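Local coordinates for protein nucleoporin NUP116 (Candida glabrata, PDB 3NF5) that probably serves as a structural constituent of the nuclear pore complex, and is represented here by its C-terminal, Nup98-autopeptidase-like pore-targeting domain, at residues A[37-42]-A[49-54]; A[102-107]-A[124-129]; A[66-71]-A[80-85]; A[129-132]-A[137-140]. All blocks are in the same frame, centred on the assembly; numbering follows the deposited sequence.

Contact 1: A[37-42]-A[49-54]; sequences ENLVVG and IEFLDP
Leu39 and Phe51 lie side by side and point the same way, the Leu39 CD2 methyl resting 3.9 Å from Phe51 CD1. With CG trans to the backbone N (chi1 176°) Leu39 lies along the ring, and chi2 turns CD2 to Phe51. Leu39 O accepts Phe51 N at 3.0 Å, and the same oxygen also lies at the ring edge, near its plane. Ile49 CG1 stands above one face of the Phe51 ring, offset toward the rim. Beside it, Ile49 CG2 reaches across to Val41 CB at 4.0 Å; these side chains join Val70 in the core. The other face of the pairing carries Val40 and Glu50: both valine methyls touch Glu50 CG, while the carboxylate continues to a salt bridge with Lys48. Val41 and Ile49 form the hydrogen-bonded pair, with Val41 N to Ile49 O at 2.9 Å and Ile49 N to Val41 O at 2.8 Å. Toward the open end of the hairpin, water 1 accepts from Asn38 N and can donate to Phe51 O; water 2 accepts from Leu39 N and can donate to Asp53 O. The axes of 40-42 and 49-51 approach to 5.0 Å and run antiparallel at 172°; strands 40-43 and 47-51, consecutive in the chain, form a beta hairpin in the six-stranded sheet.

Contact 2: A[102-107]-A[124-129]; sequences YNCYPL and ERYSEK
Tyr126 projects from helix 122-132 against the loop 102-107 that follows strand 97-101, a helix-to-loop packing at one end of the Nup98-type C-terminal domain. The contact is apolar for the most part. Pro106 supplies the largest share of the loop side: its CG lies 3.7 Å from Tyr126 CD2 and its CD 3.8 Å from the same atom, and the two side chains cross at a slant. The proline nitrogen stands 3.9 Å above one face of the ring, displaced toward its rim. Having CG anti to the helix backbone N (chi1 -173°) carries the ring out from the helix to meet the loop in this way. Backbone contacts add to the packing. Cys104 O sits near the ring plane at its edge, 3.9 Å from Tyr126 CE2, while Tyr105 N approaches obliquely, 4.0 Å from the same carbon. Aromatic and polar partners outside the two segments extend the packing: Tyr141 of strand 137-142 meets the Tyr126 ring edge-to-face, and Tyr141 OH is hydrogen-bonded to Cys104 O, tying the loop to the sheet as well. At the far end of the tyrosine, the phenolic OH of Tyr126 comes 3.5 Å from Cys104 CB.

Contact 3: A[66-71]-A[80-85]; sequences CDDLVV and YNNSTN
Asp68 OD1 is gripped by two groups: the amide nitrogen of Asn82, with ND2 to OD1 at 3.1 Å, and water 4. With CG trans to the backbone N (chi1 175°), the carboxylate reaches the turn. The bond from Asn82 is nearly straight (173° at the hydrogen) and leaves within the amide plane, yet it meets the oxygen from above the carboxylate plane, 52° out of it. Water 4 donates to OD1, accepts from Asn82 N and is hydrogen-bonded to Ser83 OG, so it ties the aspartate to the far half of a type I beta turn running from Tyr80 to Ser83. Where the two-stranded hairpin 70-73/76-79 opens, this turn faces the end of helix 65-69, and the backbone closes the junction: Tyr80 N donates to Leu69 O at 2.7 Å. Water 3 accepts from Asn81 N and lies 2.8 Å from Asp68 O, to which it can donate. Among the apolar atoms, Leu69 and Tyr80 run side by side in the same direction. The Leu69 CD2 methyl sits over the middle of the ring, 3.5 Å from the Tyr80 centroid and 6° off the normal, a well-centred CH-pi contact; its sister CD1 lies 3.8 Å from Tyr80 OH. Ser83 OG approaches the same CD2 at 3.9 Å.

Contact 4: A[129-132]-A[137-140]; sequences KLKK and HFES
Residues 129-132 of helix 122-132 come beside the start of strand 137-142, with Lys131 CA 5.3 Å from Phe138 CA. Water 5 bridges the backbones, donating to Lys131 O at 2.8 Å and accepting from Phe138 N at 3.0 Å. Phe138 carries the side-chain packing. Its CG is anti to the backbone N (chi1 -179°), which swings the ring from the strand toward the helix. Lys131 meets one face through its aliphatic part: CG lies 3.8 Å from the centroid of the Phe138 ring and 19° off the normal, a CH-pi contact displaced toward the rim. Beyond CG the lysine runs extended and crosses the ring obliquely, placing CE 3.8 Å from Phe138 CE2 before NZ continues to a salt bridge with Glu128, one helical turn back. The methylenes thus pack on the aromatic face while the charge is met elsewhere. Leu130 CB approaches obliquely, 4.0 Å from Phe138 CE1. Over the opposite face of the ring stands Ser140 N, 3.7 Å above the plane, so the phenyl is held between the lysine and its own strand. Glu139 and Ser140 both face Cys149 in a classic beta bulge, and Phe138 also touches Tyr148; the contact therefore packs helix 122-132 against the outermost strand 137-142, whose sheet partner is strand 147-152.

In the fold
Contacts 1 and 3 meet in the interior: Val41 and Ile49 of contact 1 pack on Val70 of contact 3, joining the six-stranded sheet to the two-stranded one. Contact 1 is partly buried and relies on strand-to-strand backbone bonds, whereas contact 3 is a surface contact, which combines a backbone bond, an Asn-Asp side-chain bond and water bridges with one leucine-tyrosine CH-pi contact. Contacts 2 and 4 share helix 122-132, with centres about 10 Å apart; contact 2 is buried and contact 4 only partly so. Both use an aromatic ring packed by aliphatic groups, without direct hydrogen bonds between their segments. Contacts 1 and 4 reach the same sheet, their centres about 20 Å apart.

Contact 1: A[37-42]-A[49-54]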
loop_
_atom_site.group_PDB
_atom_site.type_symbol
_atom_site.label_atom_id
_atom_site.label_comp_id
_atom_site.label_asym_id
_atom_site.label_seq_id
_atom_site.Cartn_x
_atom_site.Cartn_y
_atom_site.Cartn_z
ATOM N N GLU A 37 3.843 -6.701 15.174
ATOM C CA GLU A 37 4.406 -7.510 14.094
ATOM C C GLU A 37 3.448 -7.887 12.965
ATOM O O GLU A 37 2.238 -7.925 13.140
ATOM C CB GLU A 37 5.013 -8.800 14.687
ATOM N N ASN A 38 4.024 -8.146 11.810
ATOM C CA ASN A 38 3.306 -8.552 10.594
ATOM C C ASN A 38 2.098 -7.659 10.305
ATOM O O ASN A 38 1.030 -8.196 9.919
ATOM C CB ASN A 38 2.840 -10.021 10.668
ATOM C CG ASN A 38 4.020 -10.977 10.827
ATOM O OD1 ASN A 38 5.155 -10.613 10.540
ATOM N ND2 ASN A 38 3.755 -12.176 11.294
ATOM N N LEU A 39 2.233 -6.355 10.566
ATOM C CA LEU A 39 1.171 -5.397 10.160
ATOM C C LEU A 39 1.005 -5.368 8.595
ATOM O O LEU A 39 1.977 -5.225 7.822
ATOM C CB LEU A 39 1.391 -3.977 10.718
ATOM C CG LEU A 39 0.454 -2.806 10.351
ATOM C CD1 LEU A 39 -0.840 -3.126 11.024
ATOM C CD2 LEU A 39 0.901 -1.430 10.796
ATOM N N VAL A 40 -0.257 -5.476 8.184
ATOM C CA VAL A 40 -0.642 -5.470 6.766
ATOM C C VAL A 40 -1.750 -4.489 6.600
ATOM O O VAL A 40 -2.789 -4.567 7.295
ATOM C CB VAL A 40 -1.109 -6.858 6.231
ATOM C CG1 VAL A 40 -1.400 -6.761 4.791
ATOM C CG2 VAL A 40 -0.039 -7.934 6.485
ATOM N N VAL A 41 -1.550 -3.541 5.683
ATOM C CA VAL A 41 -2.641 -2.637 5.346
ATOM C C VAL A 41 -2.829 -2.783 3.829
ATOM O O VAL A 41 -1.894 -2.484 3.074
ATOM C CB VAL A 41 -2.325 -1.173 5.708
ATOM C CG1 VAL A 41 -3.544 -0.172 5.335
ATOM C CG2 VAL A 41 -1.867 -1.000 7.205
ATOM N N GLY A 42 -4.026 -3.161 3.360
ATOM C CA GLY A 42 -4.214 -3.264 1.918
ATOM C C GLY A 42 -5.541 -2.715 1.391
ATOM O O GLY A 42 -6.484 -2.422 2.152
ATOM N N ILE A 49 0.528 -2.913 1.661
ATOM C CA ILE A 49 1.832 -2.805 2.318
ATOM C C ILE A 49 1.925 -3.774 3.516
ATOM O O ILE A 49 0.973 -3.935 4.301
ATOM C CB ILE A 49 2.113 -1.337 2.716
ATOM C CG1 ILE A 49 3.545 -1.227 3.287
ATOM C CG2 ILE A 49 1.057 -0.820 3.597
ATOM C CD1 ILE A 49 4.041 0.205 3.439
ATOM N N GLU A 50 3.063 -4.461 3.571
ATOM C CA GLU A 50 3.351 -5.563 4.566
ATOM C C GLU A 50 4.655 -5.100 5.258
ATOM O O GLU A 50 5.706 -5.116 4.669
ATOM C CB GLU A 50 3.489 -6.915 3.875
ATOM C CG GLU A 50 2.154 -7.379 3.266
ATOM C CD GLU A 50 2.291 -8.416 2.180
ATOM O OE1 GLU A 50 1.335 -9.219 1.991
ATOM O OE2 GLU A 50 3.311 -8.415 1.478
ATOM N N PHE A 51 4.524 -4.591 6.468
ATOM C CA PHE A 51 5.650 -4.117 7.240
ATOM C C PHE A 51 6.466 -5.317 7.721
ATOM O O PHE A 51 5.924 -6.280 8.246
ATOM C CB PHE A 51 5.181 -3.261 8.403
ATOM C CG PHE A 51 4.582 -1.994 7.967
ATOM C CD1 PHE A 51 3.226 -1.916 7.725
ATOM C CD2 PHE A 51 5.384 -0.927 7.677
ATOM C CE1 PHE A 51 2.674 -0.749 7.256
ATOM C CE2 PHE A 51 4.867 0.230 7.185
ATOM C CZ PHE A 51 3.488 0.327 6.976
ATOM N N LEU A 52 7.754 -5.261 7.486
ATOM C CA LEU A 52 8.618 -6.411 7.706
ATOM C C LEU A 52 9.362 -6.289 9.025
ATOM O O LEU A 52 9.859 -7.267 9.514
ATOM C CB LEU A 52 9.557 -6.570 6.556
ATOM C CG LEU A 52 8.854 -6.816 5.246
ATOM C CD1 LEU A 52 9.888 -6.816 4.115
ATOM C CD2 LEU A 52 8.104 -8.112 5.268
ATOM N N ASP A 53 9.427 -5.097 9.612
ATOM C CA ASP A 53 9.822 -4.982 11.006
ATOM C C ASP A 53 8.645 -4.667 11.897
ATOM O O ASP A 53 7.643 -4.128 11.402
ATOM C CB ASP A 53 10.821 -3.875 11.122
ATOM C CG ASP A 53 12.181 -4.217 10.459
ATOM O OD1 ASP A 53 12.607 -5.412 10.426
ATOM O OD2 ASP A 53 12.766 -3.244 9.933
ATOM N N PRO A 54 8.791 -4.858 13.232
ATOM C CA PRO A 54 7.805 -4.277 14.167
ATOM C C PRO A 54 7.500 -2.786 13.939
ATOM O O PRO A 54 8.400 -1.980 13.730
ATOM C CB PRO A 54 8.452 -4.469 15.533
ATOM C CG PRO A 54 9.470 -5.561 15.353
ATOM C CD PRO A 54 9.959 -5.426 13.944
HETATM O O HOH W 1 6.697 -7.622 11.083
HETATM O O HOH W 2 4.730 -4.940 11.502
#

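Contact 2: A[102-107]-A[124-129]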
loop_
_atom_site.group_PDB
_atom_site.type_symbol
_atom_site.label_atom_id
_atom_site.label_comp_id
_atom_site.label_asym_id
_atom_site.label_seq_id
_atom_site.Cartn_x
_atom_site.Cartn_y
_atom_site.Cartn_z
ATOM N N TYR A 102 -1.190 -3.440 -7.858
ATOM C CA TYR A 102 -1.909 -4.351 -8.754
ATOM C C TYR A 102 -2.274 -3.604 -10.026
ATOM O O TYR A 102 -2.428 -2.408 -9.998
ATOM C CB TYR A 102 -3.195 -4.847 -8.051
ATOM C CG TYR A 102 -2.989 -5.455 -6.686
ATOM C CD1 TYR A 102 -1.900 -6.274 -6.413
ATOM C CD2 TYR A 102 -3.951 -5.307 -5.710
ATOM C CE1 TYR A 102 -1.764 -6.882 -5.168
ATOM C CE2 TYR A 102 -3.855 -5.915 -4.451
ATOM C CZ TYR A 102 -2.753 -6.669 -4.176
ATOM O OH TYR A 102 -2.681 -7.253 -2.946
ATOM N N ASN A 103 -2.387 -4.329 -11.138
ATOM C CA ASN A 103 -2.787 -3.756 -12.439
ATOM C C ASN A 103 -1.971 -2.567 -12.872
ATOM O O ASN A 103 -2.506 -1.563 -13.400
ATOM C CB ASN A 103 -4.304 -3.476 -12.434
ATOM C CG ASN A 103 -5.066 -4.732 -12.121
ATOM O OD1 ASN A 103 -4.773 -5.755 -12.715
ATOM N ND2 ASN A 103 -5.921 -4.715 -11.128
ATOM N N CYS A 104 -0.649 -2.707 -12.696
ATOM C CA CYS A 104 0.295 -1.783 -13.229
ATOM C C CYS A 104 0.667 -2.248 -14.620
ATOM O O CYS A 104 1.217 -3.320 -14.794
ATOM C CB CYS A 104 1.535 -1.709 -12.341
ATOM S SG CYS A 104 1.148 -0.963 -10.741
ATOM N N TYR A 105 0.360 -1.417 -15.618
ATOM C CA TYR A 105 0.639 -1.752 -17.049
ATOM C C TYR A 105 1.035 -0.465 -17.720
ATOM O O TYR A 105 0.464 0.563 -17.376
ATOM C CB TYR A 105 -0.623 -2.246 -17.721
ATOM C CG TYR A 105 -1.169 -3.569 -17.274
ATOM C CD1 TYR A 105 -0.544 -4.746 -17.627
ATOM C CD2 TYR A 105 -2.347 -3.641 -16.520
ATOM C CE1 TYR A 105 -1.074 -5.976 -17.227
ATOM C CE2 TYR A 105 -2.868 -4.844 -16.112
ATOM C CZ TYR A 105 -2.241 -6.013 -16.461
ATOM O OH TYR A 105 -2.789 -7.216 -16.059
ATOM N N PRO A 106 2.009 -0.504 -18.657
ATOM C CA PRO A 106 2.301 0.683 -19.433
ATOM C C PRO A 106 1.050 1.050 -20.173
ATOM O O PRO A 106 0.183 0.187 -20.396
ATOM C CB PRO A 106 3.375 0.201 -20.427
ATOM C CG PRO A 106 3.794 -1.134 -19.935
ATOM C CD PRO A 106 2.633 -1.685 -19.262
ATOM N N LEU A 107 0.971 2.313 -20.552
ATOM C CA LEU A 107 -0.184 2.827 -21.266
ATOM C C LEU A 107 0.212 3.202 -22.699
ATOM O O LEU A 107 1.316 3.730 -22.942
ATOM C CB LEU A 107 -0.768 4.059 -20.534
ATOM C CG LEU A 107 -0.912 3.914 -19.003
ATOM C CD1 LEU A 107 -1.296 5.241 -18.392
ATOM C CD2 LEU A 107 -1.922 2.795 -18.609
ATOM N N GLU A 124 9.363 -5.116 -20.979
ATOM C CA GLU A 124 10.726 -5.145 -20.431
ATOM C C GLU A 124 11.236 -3.736 -20.172
ATOM O O GLU A 124 11.965 -3.495 -19.207
ATOM C CB GLU A 124 11.720 -5.899 -21.341
ATOM N N ARG A 125 10.852 -2.787 -21.031
ATOM C CA ARG A 125 11.249 -1.416 -20.786
ATOM C C ARG A 125 10.587 -0.882 -19.517
ATOM O O ARG A 125 11.218 -0.141 -18.784
ATOM C CB ARG A 125 10.962 -0.504 -22.024
ATOM C CG ARG A 125 11.878 -0.801 -23.221
ATOM C CD ARG A 125 11.792 0.305 -24.316
ATOM N NE ARG A 125 10.454 0.430 -24.867
ATOM C CZ ARG A 125 9.946 -0.294 -25.874
ATOM N NH1 ARG A 125 10.653 -1.238 -26.490
ATOM N NH2 ARG A 125 8.700 -0.062 -26.267
ATOM N N TYR A 126 9.328 -1.224 -19.282
ATOM C CA TYR A 126 8.604 -0.811 -18.087
ATOM C C TYR A 126 9.248 -1.427 -16.799
ATOM O O TYR A 126 9.373 -0.734 -15.790
ATOM C CB TYR A 126 7.122 -1.233 -18.202
ATOM C CG TYR A 126 6.190 -0.716 -17.085
ATOM C CD1 TYR A 126 6.286 0.583 -16.597
ATOM C CD2 TYR A 126 5.225 -1.546 -16.531
ATOM C CE1 TYR A 126 5.400 1.050 -15.551
ATOM C CE2 TYR A 126 4.355 -1.106 -15.518
ATOM C CZ TYR A 126 4.432 0.198 -15.041
ATOM O OH TYR A 126 3.539 0.604 -14.061
ATOM N N SER A 127 9.642 -2.696 -16.832
ATOM C CA SER A 127 10.343 -3.314 -15.664
ATOM C C SER A 127 11.634 -2.550 -15.378
ATOM O O SER A 127 11.912 -2.186 -14.202
ATOM C CB SER A 127 10.722 -4.769 -15.912
ATOM O OG SER A 127 9.622 -5.518 -16.259
ATOM N N GLU A 128 12.404 -2.284 -16.452
ATOM C CA GLU A 128 13.706 -1.636 -16.283
ATOM C C GLU A 128 13.502 -0.280 -15.693
ATOM O O GLU A 128 14.226 0.079 -14.762
ATOM C CB GLU A 128 14.554 -1.579 -17.574
ATOM C CG GLU A 128 14.970 -2.984 -18.027
ATOM C CD GLU A 128 15.832 -3.711 -16.978
ATOM O OE1 GLU A 128 16.869 -3.127 -16.567
ATOM O OE2 GLU A 128 15.426 -4.833 -16.528
ATOM N N LYS A 129 12.448 0.447 -16.099
ATOM C CA LYS A 129 12.226 1.720 -15.450
ATOM C C LYS A 129 11.736 1.528 -13.998
ATOM O O LYS A 129 12.154 2.280 -13.113
ATOM C CB LYS A 129 11.308 2.684 -16.251
ATOM C CG LYS A 129 11.564 4.138 -15.819
ATOM C CD LYS A 129 11.141 5.188 -16.831
ATOM C CE LYS A 129 11.671 6.558 -16.463
ATOM N NZ LYS A 129 11.054 7.628 -17.317
#

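Contact 3: A[66-71]-A[80-85]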
loop_
_atom_site.group_PDB
_atom_site.type_symbol
_atom_site.label_atom_id
_atom_site.label_comp_id
_atom_site.label_asym_id
_atom_site.label_seq_id
_atom_site.Cartn_x
_atom_site.Cartn_y
_atom_site.Cartn_z
ATOM N N CYS A 66 -5.944 3.039 7.545
ATOM C CA CYS A 66 -6.506 2.759 6.204
ATOM C C CYS A 66 -7.152 3.990 5.570
ATOM O O CYS A 66 -8.040 4.622 6.175
ATOM C CB CYS A 66 -7.595 1.700 6.290
ATOM S SG CYS A 66 -7.073 0.108 6.887
ATOM N N ASP A 67 -6.731 4.291 4.348
ATOM C CA ASP A 67 -7.297 5.363 3.484
ATOM C C ASP A 67 -7.111 6.818 3.982
ATOM O O ASP A 67 -7.866 7.730 3.621
ATOM C CB ASP A 67 -8.753 5.061 3.154
ATOM C CG ASP A 67 -9.197 5.584 1.785
ATOM O OD1 ASP A 67 -8.416 5.732 0.814
ATOM O OD2 ASP A 67 -10.402 5.798 1.695
ATOM N N ASP A 68 -6.065 7.039 4.760
ATOM C CA ASP A 68 -5.600 8.366 5.171
ATOM C C ASP A 68 -4.059 8.299 5.271
ATOM O O ASP A 68 -3.389 8.810 4.441
ATOM C CB ASP A 68 -6.271 8.775 6.490
ATOM C CG ASP A 68 -5.761 10.080 7.064
ATOM O OD1 ASP A 68 -4.734 10.602 6.556
ATOM O OD2 ASP A 68 -6.343 10.549 8.094
ATOM N N LEU A 69 -3.510 7.598 6.252
ATOM C CA LEU A 69 -2.060 7.417 6.295
ATOM C C LEU A 69 -1.552 6.512 5.146
ATOM O O LEU A 69 -0.476 6.695 4.655
ATOM C CB LEU A 69 -1.653 6.759 7.605
ATOM C CG LEU A 69 -1.798 7.668 8.845
ATOM C CD1 LEU A 69 -1.251 6.866 10.050
ATOM C CD2 LEU A 69 -1.015 8.963 8.619
ATOM N N VAL A 70 -2.326 5.506 4.794
ATOM C CA VAL A 70 -1.971 4.535 3.770
ATOM C C VAL A 70 -3.111 4.535 2.767
ATOM O O VAL A 70 -4.257 4.208 3.131
ATOM C CB VAL A 70 -1.780 3.098 4.315
ATOM C CG1 VAL A 70 -1.383 2.168 3.152
ATOM C CG2 VAL A 70 -0.714 3.046 5.436
ATOM N N VAL A 71 -2.780 4.899 1.538
ATOM C CA VAL A 71 -3.745 5.046 0.408
ATOM C C VAL A 71 -3.185 4.315 -0.827
ATOM O O VAL A 71 -2.032 4.460 -1.180
ATOM C CB VAL A 71 -4.033 6.563 0.097
ATOM C CG1 VAL A 71 -4.855 6.756 -1.220
ATOM C CG2 VAL A 71 -4.759 7.266 1.261
ATOM N N TYR A 80 1.239 8.739 4.145
ATOM C CA TYR A 80 1.216 9.997 4.893
ATOM C C TYR A 80 0.999 11.214 3.993
ATOM O O TYR A 80 1.552 12.264 4.230
ATOM C CB TYR A 80 2.511 10.168 5.679
ATOM C CG TYR A 80 2.472 9.474 7.007
ATOM C CD1 TYR A 80 2.406 8.094 7.092
ATOM C CD2 TYR A 80 2.531 10.194 8.165
ATOM C CE1 TYR A 80 2.356 7.475 8.280
ATOM C CE2 TYR A 80 2.515 9.562 9.374
ATOM C CZ TYR A 80 2.439 8.210 9.419
ATOM O OH TYR A 80 2.405 7.641 10.630
ATOM N N ASN A 81 0.148 11.079 2.987
ATOM C CA ASN A 81 -0.023 12.130 1.977
ATOM C C ASN A 81 -0.719 13.359 2.545
ATOM O O ASN A 81 -0.592 14.439 1.988
ATOM C CB ASN A 81 -0.856 11.533 0.829
ATOM C CG ASN A 81 -0.759 12.312 -0.477
ATOM O OD1 ASN A 81 -1.778 12.819 -0.975
ATOM N ND2 ASN A 81 0.414 12.297 -1.095
ATOM N N ASN A 82 -1.488 13.202 3.616
ATOM C CA ASN A 82 -2.221 14.303 4.221
ATOM C C ASN A 82 -1.553 14.808 5.459
ATOM O O ASN A 82 -2.195 15.492 6.247
ATOM C CB ASN A 82 -3.624 13.874 4.615
ATOM C CG ASN A 82 -4.344 13.189 3.508
ATOM O OD1 ASN A 82 -4.439 13.733 2.406
ATOM N ND2 ASN A 82 -4.819 11.958 3.762
ATOM N N SER A 83 -0.284 14.473 5.644
ATOM C CA SER A 83 0.407 14.753 6.867
ATOM C C SER A 83 1.545 15.634 6.461
ATOM O O SER A 83 2.218 15.367 5.483
ATOM C CB SER A 83 0.915 13.463 7.522
ATOM O OG SER A 83 -0.182 12.753 8.097
ATOM N N THR A 84 1.744 16.697 7.223
ATOM C CA THR A 84 2.822 17.628 6.945
ATOM C C THR A 84 4.166 17.011 7.274
ATOM O O THR A 84 5.131 17.286 6.587
ATOM C CB THR A 84 2.662 18.871 7.788
ATOM O OG1 THR A 84 2.776 18.472 9.158
ATOM C CG2 THR A 84 1.285 19.462 7.591
ATOM N N ASN A 85 4.245 16.209 8.327
ATOM C CA ASN A 85 5.505 15.587 8.767
ATOM C C ASN A 85 5.364 14.079 8.951
ATOM O O ASN A 85 4.254 13.587 9.079
ATOM C CB ASN A 85 5.951 16.235 10.062
ATOM C CG ASN A 85 6.299 17.725 9.856
ATOM O OD1 ASN A 85 7.212 18.048 9.089
ATOM N ND2 ASN A 85 5.534 18.608 10.464
HETATM O O HOH W 3 -1.549 8.826 2.309
HETATM O O HOH W 4 -1.695 11.515 5.856
#

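Contact 4: A[129-132]-A[137-140]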
loop_
_atom_site.group_PDB
_atom_site.type_symbol
_atom_site.label_atom_id
_atom_site.label_comp_id
_atom_site.label_asym_id
_atom_site.label_seq_id
_atom_site.Cartn_x
_atom_site.Cartn_y
_atom_site.Cartn_z
ATOM N N LYS A 129 12.448 0.447 -16.099
ATOM C CA LYS A 129 12.226 1.720 -15.450
ATOM C C LYS A 129 11.736 1.528 -13.998
ATOM O O LYS A 129 12.154 2.280 -13.113
ATOM C CB LYS A 129 11.308 2.684 -16.251
ATOM C CG LYS A 129 11.564 4.138 -15.819
ATOM C CD LYS A 129 11.141 5.188 -16.831
ATOM C CE LYS A 129 11.671 6.558 -16.463
ATOM N NZ LYS A 129 11.054 7.628 -17.317
ATOM N N LEU A 130 10.902 0.531 -13.738
ATOM C CA LEU A 130 10.477 0.267 -12.347
ATOM C C LEU A 130 11.703 0.016 -11.406
ATOM O O LEU A 130 11.700 0.454 -10.237
ATOM C CB LEU A 130 9.447 -0.864 -12.274
ATOM C CG LEU A 130 8.022 -0.665 -12.810
ATOM C CD1 LEU A 130 7.321 -1.976 -12.959
ATOM C CD2 LEU A 130 7.166 0.206 -11.935
ATOM N N LYS A 131 12.744 -0.618 -11.934
ATOM C CA LYS A 131 13.983 -0.944 -11.152
ATOM C C LYS A 131 14.720 0.292 -10.720
ATOM O O LYS A 131 15.479 0.270 -9.710
ATOM C CB LYS A 131 14.937 -1.819 -11.997
ATOM C CG LYS A 131 14.415 -3.252 -12.119
ATOM C CD LYS A 131 15.423 -4.185 -12.808
ATOM C CE LYS A 131 14.760 -5.530 -13.130
ATOM N NZ LYS A 131 15.637 -6.286 -14.058
ATOM N N LYS A 132 14.519 1.387 -11.481
ATOM C CA LYS A 132 15.183 2.657 -11.216
ATOM C C LYS A 132 14.517 3.586 -10.216
ATOM O O LYS A 132 15.167 4.526 -9.774
ATOM C CB LYS A 132 15.422 3.451 -12.494
ATOM C CG LYS A 132 16.347 2.785 -13.430
ATOM C CD LYS A 132 16.578 3.591 -14.725
ATOM C CE LYS A 132 17.020 2.641 -15.870
ATOM N NZ LYS A 132 17.461 3.489 -16.957
ATOM N N HIS A 137 13.584 -1.015 -3.554
ATOM C CA HIS A 137 14.272 -2.225 -3.963
ATOM C C HIS A 137 13.345 -3.187 -4.720
ATOM O O HIS A 137 12.599 -4.034 -4.124
ATOM C CB HIS A 137 14.842 -2.928 -2.728
ATOM C CG HIS A 137 15.769 -2.071 -1.915
ATOM N ND1 HIS A 137 17.003 -1.678 -2.375
ATOM C CD2 HIS A 137 15.632 -1.519 -0.682
ATOM C CE1 HIS A 137 17.599 -0.938 -1.451
ATOM N NE2 HIS A 137 16.792 -0.844 -0.403
ATOM N N PHE A 138 13.381 -3.076 -6.043
ATOM C CA PHE A 138 12.567 -3.921 -6.975
ATOM C C PHE A 138 12.678 -5.361 -6.619
ATOM O O PHE A 138 13.781 -5.830 -6.405
ATOM C CB PHE A 138 13.045 -3.686 -8.426
ATOM C CG PHE A 138 12.295 -4.447 -9.451
ATOM C CD1 PHE A 138 11.231 -3.852 -10.118
ATOM C CD2 PHE A 138 12.629 -5.727 -9.767
ATOM C CE1 PHE A 138 10.497 -4.551 -11.069
ATOM C CE2 PHE A 138 11.922 -6.427 -10.755
ATOM C CZ PHE A 138 10.846 -5.803 -11.410
ATOM N N GLU A 139 11.551 -6.067 -6.491
ATOM C CA GLU A 139 11.582 -7.514 -6.335
ATOM C C GLU A 139 11.038 -8.181 -7.607
ATOM O O GLU A 139 11.714 -9.033 -8.213
ATOM C CB GLU A 139 10.790 -8.042 -5.122
ATOM C CG GLU A 139 11.441 -7.813 -3.788
ATOM C CD GLU A 139 10.786 -8.684 -2.654
ATOM O OE1 GLU A 139 9.545 -8.909 -2.707
ATOM O OE2 GLU A 139 11.561 -9.134 -1.730
ATOM N N SER A 140 9.838 -7.845 -8.017
ATOM C CA SER A 140 9.275 -8.511 -9.195
ATOM C C SER A 140 8.216 -7.697 -9.935
ATOM O O SER A 140 7.596 -6.802 -9.349
ATOM C CB SER A 140 8.635 -9.806 -8.758
ATOM O OG SER A 140 7.476 -9.560 -7.965
HETATM O O HOH W 5 14.683 -0.630 -7.199
#